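Local coordinates for ribose 5-phosphate isomerase (Trypanosoma cruzi, PDB 3M1P), which probably interconverts ribose 5-phosphate and ribulose 5-phosphate as a type B isomerase of the LacAB/RpiB family, at residues A[55-59]-A[60-64]; A[113-116]-A[117-121]. The protein carries 1 engineered substitution. All coordinates share one frame; numbering follows the deposited sequence.

Contact 1. Residues A[55-59]-A[60-64]; sequences EMVAR and KEVEF
Met56 and Val57 sit on the last turn of helix 46-58, and Val62 folds back against both as the chain leaves the helix. Met56 runs along this fold-back from root to tip. Its CB lies 4.0 Å from CG2 of Val62, and its CG passes 3.9 Å from OE1 of Glu61, whose side chain crosses it at about a right angle. The chain bends at the CG-SD bond (chi3 70°), which swings the CE methyl to 3.7 Å from CG1 of Val62. One valine thus meets both the root and the tip of the methionine. The second Val62 branch, CG2, is shared: it also packs 3.7 Å from CG2 of Val57, and that Val57 methyl reaches on to the backbone of Phe64.

The turn beneath these side chains is a Schellman motif. Lys60 takes a positive phi (68°), and the motif's two hydrogen bonds run from Glu61 N to Met56 O, bent and weak at 2.8 Å, and from Lys60 N to Val57 O, at 2.9 Å with the donor above the carbonyl plane. The Val62 amide adds a long, weak third, also to Met56 O. A water donates to Val57 O, at 2.7 Å, and to the carbonyl of Val62, tying the helix end to the outgoing chain.

This reversal feeds helix 46-58 into strand 64-69 of the parallel sheet. Strand 3-9 is the neighbour of strand 64-69 there: Met56 and Val62 both rest on Ala6, and Phe64 has backbone bonds to Arg4 and Ala6. Glu63, turned away from the helix, forms a salt bridge with Arg3. On the outer side of the turn, Arg59, in the conformer given, runs alongside Glu61 without their charged ends meeting.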
loop_
_atom_site.group_PDB
_atom_site.type_symbol
_atom_site.label_atom_id
_atom_site.label_comp_id
_atom_site.label_asym_id
_atom_site.label_seq_id
_atom_site.Cartn_x
_atom_site.Cartn_y
_atom_site.Cartn_z
ATOM N N GLU A 55 -16.611 8.726 -20.976
ATOM C CA GLU A 55 -17.406 8.757 -22.207
ATOM C C GLU A 55 -16.537 8.507 -23.438
ATOM O O GLU A 55 -16.928 7.752 -24.324
ATOM C CB GLU A 55 -18.187 10.074 -22.345
ATOM C CG GLU A 55 -19.249 10.300 -21.282
ATOM C CD GLU A 55 -20.484 9.414 -21.426
ATOM O OE1 GLU A 55 -20.674 8.779 -22.494
ATOM O OE2 GLU A 55 -21.286 9.371 -20.458
ATOM N N MET A 56 -15.350 9.114 -23.470
ATOM C CA MET A 56 -14.404 8.898 -24.557
ATOM C C MET A 56 -14.057 7.420 -24.698
ATOM O O MET A 56 -14.010 6.889 -25.815
ATOM C CB MET A 56 -13.150 9.734 -24.347
ATOM C CG MET A 56 -13.399 11.231 -24.447
ATOM S SD MET A 56 -11.962 12.197 -23.962
ATOM C CE MET A 56 -10.845 11.847 -25.325
ATOM N N VAL A 57 -13.823 6.759 -23.563
ATOM C CA VAL A 57 -13.550 5.325 -23.545
ATOM C C VAL A 57 -14.782 4.533 -24.025
ATOM O O VAL A 57 -14.677 3.678 -24.900
ATOM C CB VAL A 57 -13.088 4.835 -22.134
ATOM C CG1 VAL A 57 -13.104 3.302 -22.062
ATOM C CG2 VAL A 57 -11.701 5.384 -21.783
ATOM N N ALA A 58 -15.946 4.826 -23.447
ATOM C CA ALA A 58 -17.186 4.155 -23.836
ATOM C C ALA A 58 -17.514 4.328 -25.334
ATOM O O ALA A 58 -17.895 3.351 -25.995
ATOM C CB ALA A 58 -18.341 4.635 -22.971
ATOM N N ARG A 59 -17.370 5.551 -25.848
ATOM C CA ARG A 59 -17.601 5.833 -27.271
ATOM C C ARG A 59 -16.457 5.322 -28.148
ATOM O O ARG A 59 -16.533 5.390 -29.376
ATOM C CB ARG A 59 -17.828 7.335 -27.507
ATOM C CG ARG A 59 -19.141 7.852 -26.926
ATOM C CD ARG A 59 -19.430 9.276 -27.352
ATOM N NE ARG A 59 -20.729 9.747 -26.869
ATOM C CZ ARG A 59 -21.891 9.578 -27.505
ATOM N NH1 ARG A 59 -21.951 8.928 -28.664
ATOM N NH2 ARG A 59 -23.006 10.058 -26.972
ATOM N N LYS A 60 -15.407 4.812 -27.498
ATOM C CA LYS A 60 -14.221 4.230 -28.162
ATOM C C LYS A 60 -13.360 5.250 -28.925
ATOM O O LYS A 60 -12.595 4.881 -29.813
ATOM C CB LYS A 60 -14.571 3.007 -29.033
ATOM C CG LYS A 60 -15.303 1.874 -28.295
ATOM C CD LYS A 60 -15.950 0.899 -29.282
ATOM C CE LYS A 60 -16.888 -0.092 -28.579
ATOM N NZ LYS A 60 -16.169 -1.082 -27.670
ATOM N N GLU A 61 -13.471 6.520 -28.550
ATOM C CA GLU A 61 -12.606 7.581 -29.080
ATOM C C GLU A 61 -11.162 7.389 -28.655
ATOM O O GLU A 61 -10.241 7.799 -29.363
ATOM C CB GLU A 61 -13.073 8.945 -28.602
ATOM C CG GLU A 61 -14.352 9.414 -29.268
ATOM C CD GLU A 61 -14.861 10.691 -28.666
ATOM O OE1 GLU A 61 -14.032 11.546 -28.278
ATOM O OE2 GLU A 61 -16.099 10.836 -28.588
ATOM N N VAL A 62 -10.982 6.772 -27.487
ATOM C CA VAL A 62 -9.669 6.362 -26.991
ATOM C C VAL A 62 -9.800 4.920 -26.530
ATOM O O VAL A 62 -10.923 4.425 -26.344
ATOM C CB VAL A 62 -9.185 7.274 -25.835
ATOM C CG1 VAL A 62 -9.067 8.725 -26.312
ATOM C CG2 VAL A 62 -10.123 7.184 -24.627
ATOM N N GLU A 63 -8.678 4.229 -26.372
ATOM C CA GLU A 63 -8.716 2.859 -25.878
ATOM C C GLU A 63 -8.664 2.826 -24.341
ATOM O O GLU A 63 -9.300 1.980 -23.715
ATOM C CB GLU A 63 -7.570 2.022 -26.461
ATOM C CG GLU A 63 -7.579 0.568 -25.998
ATOM C CD GLU A 63 -6.423 -0.250 -26.538
ATOM O OE1 GLU A 63 -5.547 0.331 -27.214
ATOM O OE2 GLU A 63 -6.383 -1.476 -26.283
ATOM N N PHE A 64 -7.903 3.743 -23.747
ATOM C CA PHE A 64 -7.677 3.724 -22.309
ATOM C C PHE A 64 -7.941 5.078 -21.667
ATOM O O PHE A 64 -7.845 6.123 -22.318
ATOM C CB PHE A 64 -6.242 3.296 -21.991
ATOM C CG PHE A 64 -5.927 1.864 -22.329
ATOM C CD1 PHE A 64 -6.511 0.814 -21.626
ATOM C CD2 PHE A 64 -4.996 1.562 -23.327
ATOM C CE1 PHE A 64 -6.201 -0.512 -21.922
ATOM C CE2 PHE A 64 -4.676 0.253 -23.630
ATOM C CZ PHE A 64 -5.275 -0.797 -22.915
HETATM O O HOH W 1 -12.783 1.919 -25.512
#

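Contact 2. Residues A[113-116]-A[117-121]; sequences RTTG and VEVIR
The carbonyl oxygen of Gly116 receives two amides from the first turn of helix 117-129. Ile120 N is the firm donor, 3.0 Å from Gly116 O, with a nearly straight N-H (162°). Val119 N stands equally near, but its N-H points well off the oxygen (126°) and the bond is weak. The amide of Glu118 is also close to this oxygen, at an angle too poor for a bond.

Gly116 is the N-cap of the helix, where the loop after strand 107-111 turns into helix 117-129. Having no side chain, it can cap no amide with one of its own. The next carbonyl along, Val117 O, takes the Arg121 amide (N to O 2.7 Å).

Thr115, just before the N-cap, turns its methyl to the first helical turn. This CG2, anti to the backbone N (chi1 -57° places OG1 beside that N), touches CG1 of Val119 at 3.5 Å, the two side chains crossing at about a right angle, and CG1 of Ile120 at 3.8 Å. CD1 of Ile120 lies 3.4 Å from Thr115 O. The hydroxyls of Thr114 and Thr115 are hydrogen-bonded, OG1 to OG1 3.3 Å, and Thr114 OG1 also bonds the carbonyl of Gly111.

Backbone bonds from Thr114 and Gly116 run to the third subunit, where Val119 of that neighbouring chain packs on Thr114. Arg121 forms a salt bridge with Glu26 of its own chain.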
loop_
_atom_site.group_PDB
_atom_site.type_symbol
_atom_site.label_atom_id
_atom_site.label_comp_id
_atom_site.label_asym_id
_atom_site.label_seq_id
_atom_site.Cartn_x
_atom_site.Cartn_y
_atom_site.Cartn_z
ATOM N N ARG A 113 -2.767 12.000 -3.565
ATOM C CA ARG A 113 -2.571 12.225 -2.136
ATOM C C ARG A 113 -2.213 10.948 -1.376
ATOM O O ARG A 113 -1.771 11.019 -0.221
ATOM C CB ARG A 113 -3.822 12.864 -1.512
ATOM C CG ARG A 113 -4.201 14.237 -2.084
ATOM C CD ARG A 113 -3.132 15.271 -1.783
ATOM N NE ARG A 113 -3.405 16.551 -2.427
ATOM C CZ ARG A 113 -2.711 17.660 -2.205
ATOM N NH1 ARG A 113 -1.693 17.647 -1.349
ATOM N NH2 ARG A 113 -3.040 18.784 -2.833
ATOM N N THR A 114 -2.408 9.798 -2.023
ATOM C CA THR A 114 -2.199 8.493 -1.396
ATOM C C THR A 114 -0.975 7.741 -1.931
ATOM O O THR A 114 -0.284 7.069 -1.174
ATOM C CB THR A 114 -3.444 7.564 -1.524
ATOM O OG1 THR A 114 -3.703 7.276 -2.899
ATOM C CG2 THR A 114 -4.676 8.207 -0.937
ATOM N N THR A 115 -0.706 7.883 -3.226
ATOM C CA THR A 115 0.288 7.068 -3.912
ATOM C C THR A 115 1.405 7.977 -4.458
ATOM O O THR A 115 1.130 8.983 -5.113
ATOM C CB THR A 115 -0.409 6.235 -5.045
ATOM O OG1 THR A 115 -1.459 5.449 -4.471
ATOM C CG2 THR A 115 0.555 5.319 -5.770
ATOM N N GLY A 116 2.660 7.648 -4.159
ATOM C CA GLY A 116 3.786 8.454 -4.639
ATOM C C GLY A 116 3.874 8.432 -6.158
ATOM O O GLY A 116 3.522 7.422 -6.776
ATOM N N VAL A 117 4.339 9.532 -6.760
ATOM C CA VAL A 117 4.437 9.627 -8.232
ATOM C C VAL A 117 5.177 8.457 -8.887
ATOM O O VAL A 117 4.796 8.024 -9.967
ATOM C CB VAL A 117 5.011 11.008 -8.773
ATOM C CG1 VAL A 117 4.144 12.198 -8.335
ATOM C CG2 VAL A 117 6.454 11.239 -8.367
ATOM N N GLU A 118 6.214 7.925 -8.245
ATOM C CA GLU A 118 6.964 6.819 -8.870
ATOM C C GLU A 118 6.168 5.512 -8.901
ATOM O O GLU A 118 6.384 4.686 -9.782
ATOM C CB GLU A 118 8.350 6.619 -8.229
ATOM C CG GLU A 118 9.365 7.765 -8.508
ATOM C CD GLU A 118 9.554 8.040 -9.990
ATOM O OE1 GLU A 118 9.759 7.078 -10.766
ATOM O OE2 GLU A 118 9.485 9.220 -10.377
ATOM N N VAL A 119 5.259 5.334 -7.940
ATOM C CA VAL A 119 4.338 4.201 -7.960
ATOM C C VAL A 119 3.224 4.455 -8.974
ATOM O O VAL A 119 2.801 3.535 -9.670
ATOM C CB VAL A 119 3.788 3.868 -6.550
ATOM C CG1 VAL A 119 2.766 2.724 -6.587
ATOM C CG2 VAL A 119 4.948 3.501 -5.619
ATOM N N ILE A 120 2.776 5.708 -9.074
ATOM C CA ILE A 120 1.789 6.085 -10.085
ATOM C C ILE A 120 2.370 5.804 -11.464
ATOM O O ILE A 120 1.706 5.207 -12.312
ATOM C CB ILE A 120 1.330 7.567 -9.945
ATOM C CG1 ILE A 120 0.436 7.722 -8.711
ATOM C CG2 ILE A 120 0.576 8.024 -11.214
ATOM C CD1 ILE A 120 0.075 9.186 -8.333
ATOM N N ARG A 121 3.628 6.203 -11.658
ATOM C CA ARG A 121 4.371 5.881 -12.869
ATOM C C ARG A 121 4.318 4.376 -13.185
ATOM O O ARG A 121 3.948 3.980 -14.288
ATOM C CB ARG A 121 5.824 6.364 -12.754
ATOM C CG ARG A 121 6.629 6.114 -14.032
ATOM C CD ARG A 121 8.082 6.579 -13.910
ATOM N NE ARG A 121 8.845 6.162 -15.087
ATOM C CZ ARG A 121 9.405 4.964 -15.236
ATOM N NH1 ARG A 121 9.304 4.055 -14.279
ATOM N NH2 ARG A 121 10.062 4.668 -16.354
#

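How the contacts relate
Contacts 1 and 2 frame opposite ends of different helices. Contact 1 finishes helix 46-58 on the way into strand 64-69, whereas contact 2 starts helix 117-129 after strand 107-111; those two strands are neighbours in the parallel sheet. The centres lie 24 Å apart on opposite sides of the chain's centre, and the nearest atoms are still about 13 Å apart. At residues 55-64 a hydrophobic inner side is paired with an exposed, charged turn, and a water joins the backbone bonds. Contact 2, though farther from the chain's centre, is buried, since three neighbouring subunits pack on it; contact 1 meets one, through Glu55 alone and weakly.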